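Local coordinates for TLR1789 protein (Thermosynechococcus elongatus, PDB 2X8X) that probably inserts proteins into, or moves them across, the cyanobacterial outer membrane as an Omp85-family protein, this piece being its N-terminal region of POTRA domains, at residues R80-A85 with V145-A150; S179-T184 with R200-L205. All coordinates share one frame; numbering follows the deposited sequence.

Contact 1: residues R80-A85 with V145-A150; sequences RAVQVA and VTLQVA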
loop_
_atom_site.group_PDB
_atom_site.type_symbol
_atom_site.label_atom_id
_atom_site.label_comp_id
_atom_site.label_asym_id
_atom_site.label_seq_id
_atom_site.Cartn_x
_atom_site.Cartn_y
_atom_site.Cartn_z
ATOM N N ARG A 80 -0.753 17.915 -3.905
ATOM C CA ARG A 80 -0.366 18.451 -5.224
ATOM C C ARG A 80 0.078 17.394 -6.247
ATOM O O ARG A 80 0.015 17.632 -7.464
ATOM C CB ARG A 80 0.808 19.423 -5.085
ATOM C CG ARG A 80 0.518 20.581 -4.159
ATOM C CD ARG A 80 -0.634 21.438 -4.654
ATOM N NE ARG A 80 -0.872 22.507 -3.670
ATOM C CZ ARG A 80 -1.847 23.389 -3.781
ATOM N NH1 ARG A 80 -2.701 23.305 -4.811
ATOM N NH2 ARG A 80 -1.988 24.300 -2.838
ATOM N N ALA A 81 0.553 16.252 -5.768
ATOM C CA ALA A 81 1.049 15.213 -6.682
ATOM C C ALA A 81 1.281 13.942 -5.927
ATOM O O ALA A 81 1.555 13.946 -4.670
ATOM C CB ALA A 81 2.452 15.661 -7.354
ATOM N N VAL A 82 1.176 12.814 -6.668
ATOM C CA VAL A 82 1.549 11.525 -6.049
ATOM C C VAL A 82 2.518 10.927 -7.059
ATOM O O VAL A 82 2.201 10.911 -8.230
ATOM C CB VAL A 82 0.362 10.579 -5.872
ATOM C CG1 VAL A 82 0.813 9.229 -5.189
ATOM C CG2 VAL A 82 -0.765 11.283 -5.036
ATOM N N GLN A 83 3.706 10.517 -6.591
ATOM C CA GLN A 83 4.779 9.954 -7.442
ATOM C C GLN A 83 5.164 8.570 -6.858
ATOM O O GLN A 83 4.957 8.273 -5.668
ATOM C CB GLN A 83 5.980 10.912 -7.558
ATOM C CG GLN A 83 6.561 11.282 -6.257
ATOM C CD GLN A 83 7.612 12.388 -6.294
ATOM O OE1 GLN A 83 7.716 13.169 -7.241
ATOM N NE2 GLN A 83 8.413 12.452 -5.238
ATOM N N VAL A 84 5.684 7.693 -7.693
ATOM C CA VAL A 84 5.943 6.363 -7.209
ATOM C C VAL A 84 7.414 6.003 -7.538
ATOM O O VAL A 84 7.949 6.416 -8.578
ATOM C CB VAL A 84 4.932 5.402 -7.813
ATOM C CG1 VAL A 84 5.017 5.483 -9.303
ATOM C CG2 VAL A 84 5.273 4.003 -7.491
ATOM N N ALA A 85 8.029 5.214 -6.659
ATOM C CA ALA A 85 9.336 4.620 -6.930
ATOM C C ALA A 85 9.214 3.101 -7.078
ATOM O O ALA A 85 8.495 2.456 -6.302
ATOM C CB ALA A 85 10.292 4.870 -5.736
ATOM N N VAL A 145 3.267 13.532 -2.411
ATOM C CA VAL A 145 3.271 12.225 -1.757
ATOM C C VAL A 145 4.087 11.209 -2.615
ATOM O O VAL A 145 3.935 11.123 -3.853
ATOM C CB VAL A 145 1.808 11.718 -1.466
ATOM C CG1 VAL A 145 1.761 10.241 -0.846
ATOM C CG2 VAL A 145 1.105 12.643 -0.449
ATOM N N THR A 146 4.986 10.495 -1.937
ATOM C CA THR A 146 5.799 9.449 -2.574
ATOM C C THR A 146 5.422 8.083 -1.993
ATOM O O THR A 146 5.393 7.908 -0.773
ATOM C CB THR A 146 7.348 9.688 -2.315
ATOM O OG1 THR A 146 7.704 10.986 -2.848
ATOM C CG2 THR A 146 8.170 8.605 -2.976
ATOM N N LEU A 147 5.101 7.181 -2.908
ATOM C CA LEU A 147 4.832 5.776 -2.668
ATOM C C LEU A 147 5.931 4.866 -3.311
ATOM O O LEU A 147 6.601 5.260 -4.286
ATOM C CB LEU A 147 3.501 5.468 -3.360
ATOM C CG LEU A 147 2.303 6.294 -2.977
ATOM C CD1 LEU A 147 1.148 5.769 -3.795
ATOM C CD2 LEU A 147 2.045 6.064 -1.496
ATOM N N GLN A 148 6.074 3.650 -2.776
ATOM C CA GLN A 148 6.938 2.625 -3.341
ATOM C C GLN A 148 6.063 1.503 -3.739
ATOM O O GLN A 148 5.091 1.213 -3.014
ATOM C CB GLN A 148 7.871 2.098 -2.260
ATOM C CG GLN A 148 8.741 3.174 -1.632
ATOM C CD GLN A 148 9.649 2.591 -0.520
ATOM O OE1 GLN A 148 9.599 3.055 0.606
ATOM N NE2 GLN A 148 10.365 1.530 -0.810
ATOM N N VAL A 149 6.359 0.863 -4.873
ATOM C CA VAL A 149 5.797 -0.446 -5.195
ATOM C C VAL A 149 6.934 -1.482 -5.358
ATOM O O VAL A 149 8.086 -1.127 -5.659
ATOM C CB VAL A 149 4.981 -0.409 -6.440
ATOM C CG1 VAL A 149 3.753 0.533 -6.265
ATOM C CG2 VAL A 149 5.870 0.086 -7.544
ATOM N N ALA A 150 6.578 -2.729 -5.091
ATOM C CA ALA A 150 7.381 -3.898 -5.446
ATOM C C ALA A 150 6.468 -4.696 -6.330
ATOM O O ALA A 150 5.507 -5.282 -5.846
ATOM C CB ALA A 150 7.712 -4.675 -4.237
#

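Contact 2: residues S179-T184 with R200-L205; sequences SREMDT and RRLFEL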
loop_
_atom_site.group_PDB
_atom_site.type_symbol
_atom_site.label_atom_id
_atom_site.label_comp_id
_atom_site.label_asym_id
_atom_site.label_seq_id
_atom_site.Cartn_x
_atom_site.Cartn_y
_atom_site.Cartn_z
ATOM N N SER A 179 14.171 -22.758 -21.896
ATOM C CA SER A 179 14.154 -21.300 -21.902
ATOM C C SER A 179 13.346 -20.752 -23.128
ATOM O O SER A 179 12.624 -19.754 -23.047
ATOM C CB SER A 179 15.617 -20.839 -21.897
ATOM O OG SER A 179 15.643 -19.430 -21.989
ATOM N N ARG A 180 13.464 -21.412 -24.271
ATOM C CA ARG A 180 12.825 -20.897 -25.482
ATOM C C ARG A 180 11.320 -21.058 -25.495
ATOM O O ARG A 180 10.644 -20.490 -26.351
ATOM C CB ARG A 180 13.439 -21.502 -26.720
ATOM C CG ARG A 180 12.873 -22.847 -27.133
ATOM C CD ARG A 180 13.800 -23.386 -28.270
ATOM N NE ARG A 180 13.786 -24.855 -28.316
ATOM C CZ ARG A 180 14.282 -25.602 -29.301
ATOM N NH1 ARG A 180 14.854 -25.045 -30.367
ATOM N NH2 ARG A 180 14.201 -26.929 -29.215
ATOM N N GLU A 181 10.793 -21.823 -24.538
ATOM C CA GLU A 181 9.351 -21.917 -24.398
ATOM C C GLU A 181 8.765 -20.877 -23.473
ATOM O O GLU A 181 7.529 -20.758 -23.408
ATOM C CB GLU A 181 8.960 -23.307 -23.885
ATOM C CG GLU A 181 9.423 -24.395 -24.842
ATOM C CD GLU A 181 8.784 -24.302 -26.221
ATOM O OE1 GLU A 181 7.566 -23.943 -26.339
ATOM O OE2 GLU A 181 9.505 -24.647 -27.181
ATOM N N MET A 182 9.642 -20.158 -22.751
ATOM C CA MET A 182 9.204 -19.321 -21.648
ATOM C C MET A 182 9.291 -17.833 -21.957
ATOM O O MET A 182 10.358 -17.322 -22.313
ATOM C CB MET A 182 10.032 -19.637 -20.393
ATOM C CG MET A 182 9.754 -21.057 -19.892
ATOM S SD MET A 182 10.605 -21.255 -18.328
ATOM C CE MET A 182 9.757 -20.041 -17.247
ATOM N N ASP A 183 8.170 -17.151 -21.789
ATOM C CA ASP A 183 8.152 -15.664 -21.723
ATOM C C ASP A 183 8.584 -15.086 -20.370
ATOM O O ASP A 183 9.017 -13.921 -20.297
ATOM C CB ASP A 183 6.752 -15.119 -21.996
ATOM C CG ASP A 183 6.296 -15.317 -23.426
ATOM O OD1 ASP A 183 7.152 -15.368 -24.365
ATOM O OD2 ASP A 183 5.050 -15.378 -23.599
ATOM N N THR A 184 8.371 -15.834 -19.293
ATOM C CA THR A 184 8.923 -15.438 -17.988
ATOM C C THR A 184 10.454 -15.570 -18.034
ATOM O O THR A 184 10.959 -16.687 -18.142
ATOM C CB THR A 184 8.357 -16.342 -16.883
ATOM O OG1 THR A 184 6.927 -16.307 -16.946
ATOM C CG2 THR A 184 8.787 -15.864 -15.474
ATOM N N ARG A 200 2.135 -24.734 -19.726
ATOM C CA ARG A 200 1.440 -25.394 -20.835
ATOM C C ARG A 200 2.336 -25.661 -22.031
ATOM O O ARG A 200 2.305 -26.778 -22.598
ATOM C CB ARG A 200 0.150 -24.631 -21.204
ATOM C CG ARG A 200 -0.881 -24.872 -20.058
ATOM C CD ARG A 200 -2.320 -24.419 -20.393
ATOM N NE ARG A 200 -2.310 -23.018 -20.854
ATOM C CZ ARG A 200 -2.582 -21.943 -20.099
ATOM N NH1 ARG A 200 -2.904 -22.077 -18.809
ATOM N NH2 ARG A 200 -2.539 -20.722 -20.648
ATOM N N ARG A 201 3.202 -24.706 -22.366
ATOM C CA ARG A 201 4.176 -24.953 -23.443
ATOM C C ARG A 201 5.189 -25.975 -23.021
ATOM O O ARG A 201 5.609 -26.780 -23.839
ATOM C CB ARG A 201 4.899 -23.653 -23.926
ATOM C CG ARG A 201 4.077 -22.829 -24.904
ATOM C CD ARG A 201 4.838 -21.583 -25.441
ATOM N NE ARG A 201 5.163 -20.662 -24.351
ATOM C CZ ARG A 201 4.394 -19.660 -23.913
ATOM N NH1 ARG A 201 3.223 -19.380 -24.473
ATOM N NH2 ARG A 201 4.813 -18.901 -22.911
ATOM N N LEU A 202 5.602 -25.945 -21.748
ATOM C CA LEU A 202 6.549 -26.975 -21.270
ATOM C C LEU A 202 5.853 -28.355 -21.325
ATOM O O LEU A 202 6.463 -29.358 -21.732
ATOM C CB LEU A 202 7.120 -26.649 -19.878
ATOM C CG LEU A 202 8.050 -25.404 -19.891
ATOM C CD1 LEU A 202 8.443 -25.086 -18.425
ATOM C CD2 LEU A 202 9.278 -25.569 -20.855
ATOM N N PHE A 203 4.576 -28.408 -20.995
ATOM C CA PHE A 203 3.813 -29.707 -21.066
ATOM C C PHE A 203 3.747 -30.230 -22.489
ATOM O O PHE A 203 3.796 -31.442 -22.716
ATOM C CB PHE A 203 2.368 -29.518 -20.551
ATOM C CG PHE A 203 1.663 -30.856 -20.077
ATOM C CD1 PHE A 203 1.112 -31.765 -20.993
ATOM C CD2 PHE A 203 1.556 -31.173 -18.687
ATOM C CE1 PHE A 203 0.508 -32.985 -20.562
ATOM C CE2 PHE A 203 0.917 -32.395 -18.225
ATOM C CZ PHE A 203 0.378 -33.304 -19.182
ATOM N N GLU A 204 3.550 -29.327 -23.440
ATOM C CA GLU A 204 3.334 -29.715 -24.859
ATOM C C GLU A 204 4.627 -30.308 -25.442
ATOM O O GLU A 204 4.588 -30.925 -26.484
ATOM C CB GLU A 204 2.788 -28.506 -25.728
ATOM C CG GLU A 204 1.234 -28.493 -25.893
ATOM C CD GLU A 204 0.549 -27.108 -25.887
ATOM O OE1 GLU A 204 -0.699 -27.069 -25.729
ATOM O OE2 GLU A 204 1.215 -26.060 -26.044
ATOM N N LEU A 205 5.760 -30.168 -24.763
ATOM C CA LEU A 205 7.035 -30.789 -25.261
ATOM C C LEU A 205 7.080 -32.317 -25.011
ATOM O O LEU A 205 7.689 -33.042 -25.772
ATOM C CB LEU A 205 8.246 -30.229 -24.558
ATOM C CG LEU A 205 8.505 -28.706 -24.765
ATOM C CD1 LEU A 205 9.695 -28.324 -23.959
ATOM C CD2 LEU A 205 8.787 -28.424 -26.185
HETATM O O HOH W 1 5.611 -26.289 -26.526
#

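Contact 1: residues R80-A85 with V145-A150
Val82 and Val84 on one strand meet Leu147 and Val149 on its parallel neighbour, and between them the backbones are laced together in register, Val82 beside Val145 and Ala85 beside Gln148. Five backbone hydrogen bonds run up the pair: Ala81 O receives Val145 N, Val145 O receives Gln83 N, and the ladder continues through Leu147 N to Gln83 O, Ala85 N to Leu147 O and Val149 N to Ala85 O. Close CA-H...O contacts fill the intervals, as where Val84 CA lies 3.2 Å from Leu147 O.

The packed face is apolar. CG1 of Val82, swung anti to the backbone N (chi1 -179°), reaches CD1 of Leu147 at 3.7 Å, the two branched side chains slanting across one another; further along, Val84 CG2 lies 4.0 Å from Val149 CG2. Helix 92-99 covers this face through Phe99 and Val95, and helix 109-125 through Leu112, Ile119 and Tyr123, the helix-on-sheet layering of a POTRA domain. The other face, carrying Gln83, Thr146, Ala85 and Gln148, is looser and more exposed. There the Gln83 chain, extended beyond CG, lays its amide across Thr146, and Gln83 NE2 gives a hydrogen bond to Thr146 OG1 at 2.9 Å, with the hydroxyl only 12° out of the amide plane.

Strand 81-85 is an outer strand of its three-stranded sheet, and Gln92 bonds to Val82 O and Val84 N on its far edge. The chemistry thus implies an edge strand tied to its neighbour by main-chain bonds and packed through aliphatic contact on the helix side, with a single amide-to-hydroxyl bond joining side chains on the solvent side.

Contact 2: residues S179-T184 with R200-L205
Residues 179-184 leave helix 175-179 through a type I beta turn from Ser179 to Met182, closed by Met182 N bonding to Ser179 O, and approach helix segment 200-205 most closely where the CA atoms of Glu181 and Arg201 stand 6.1 Å apart. The carbonyl of Glu181 is the acceptor for the Arg201 side chain. Arg201 bends at chi3 (-62°), and its NE bonds to Glu181 O at a modelled 2.5 Å, too short to be taken at face value, with the oxygen in plane at the guanidinium edge; a weak second bond comes from NH2. Asp183 OD2, 3.6 Å from Arg201 NH2 and well out of the guanidinium plane, adds a salt bridge of charge alone, and Asp198 forms another with the same NH2.

Loop and helix belong to the third POTRA-family unit, where Met182 and Leu202 both reach Leu228 of strand 224-232. Glu181 CB passes Leu202 CD2 at 3.8 Å; Glu181 CG lies 4.0 Å from Leu205 CD1, and the bend at chi2 (-62°) turns the carboxylate back over the aliphatic part of Arg201, Glu181 OE1 lying 3.6 Å from Arg201 CB. One water donates to both Glu181 OE1 and Arg201 O.

How the contacts relate
Two ways of holding a POTRA unit together appear here in series along one extended chain. Contact 1, in the middle unit, joins two strands of a sheet with helices 92-99 and 109-125 packed on one face; contact 2, in the C-terminal unit, joins an inter-helix loop to a helix and relies more on charge and a captured carbonyl. Their centres lie about 36 Å apart and their nearest atoms about 15 Å, and each lies within its own family unit. Contact 1 sits about 10 Å from the centre of the chain, contact 2 about 33 Å, centre to centre. Strand 154-161, next after 144-150 along the chain, belongs to the sheet of the C-terminal unit.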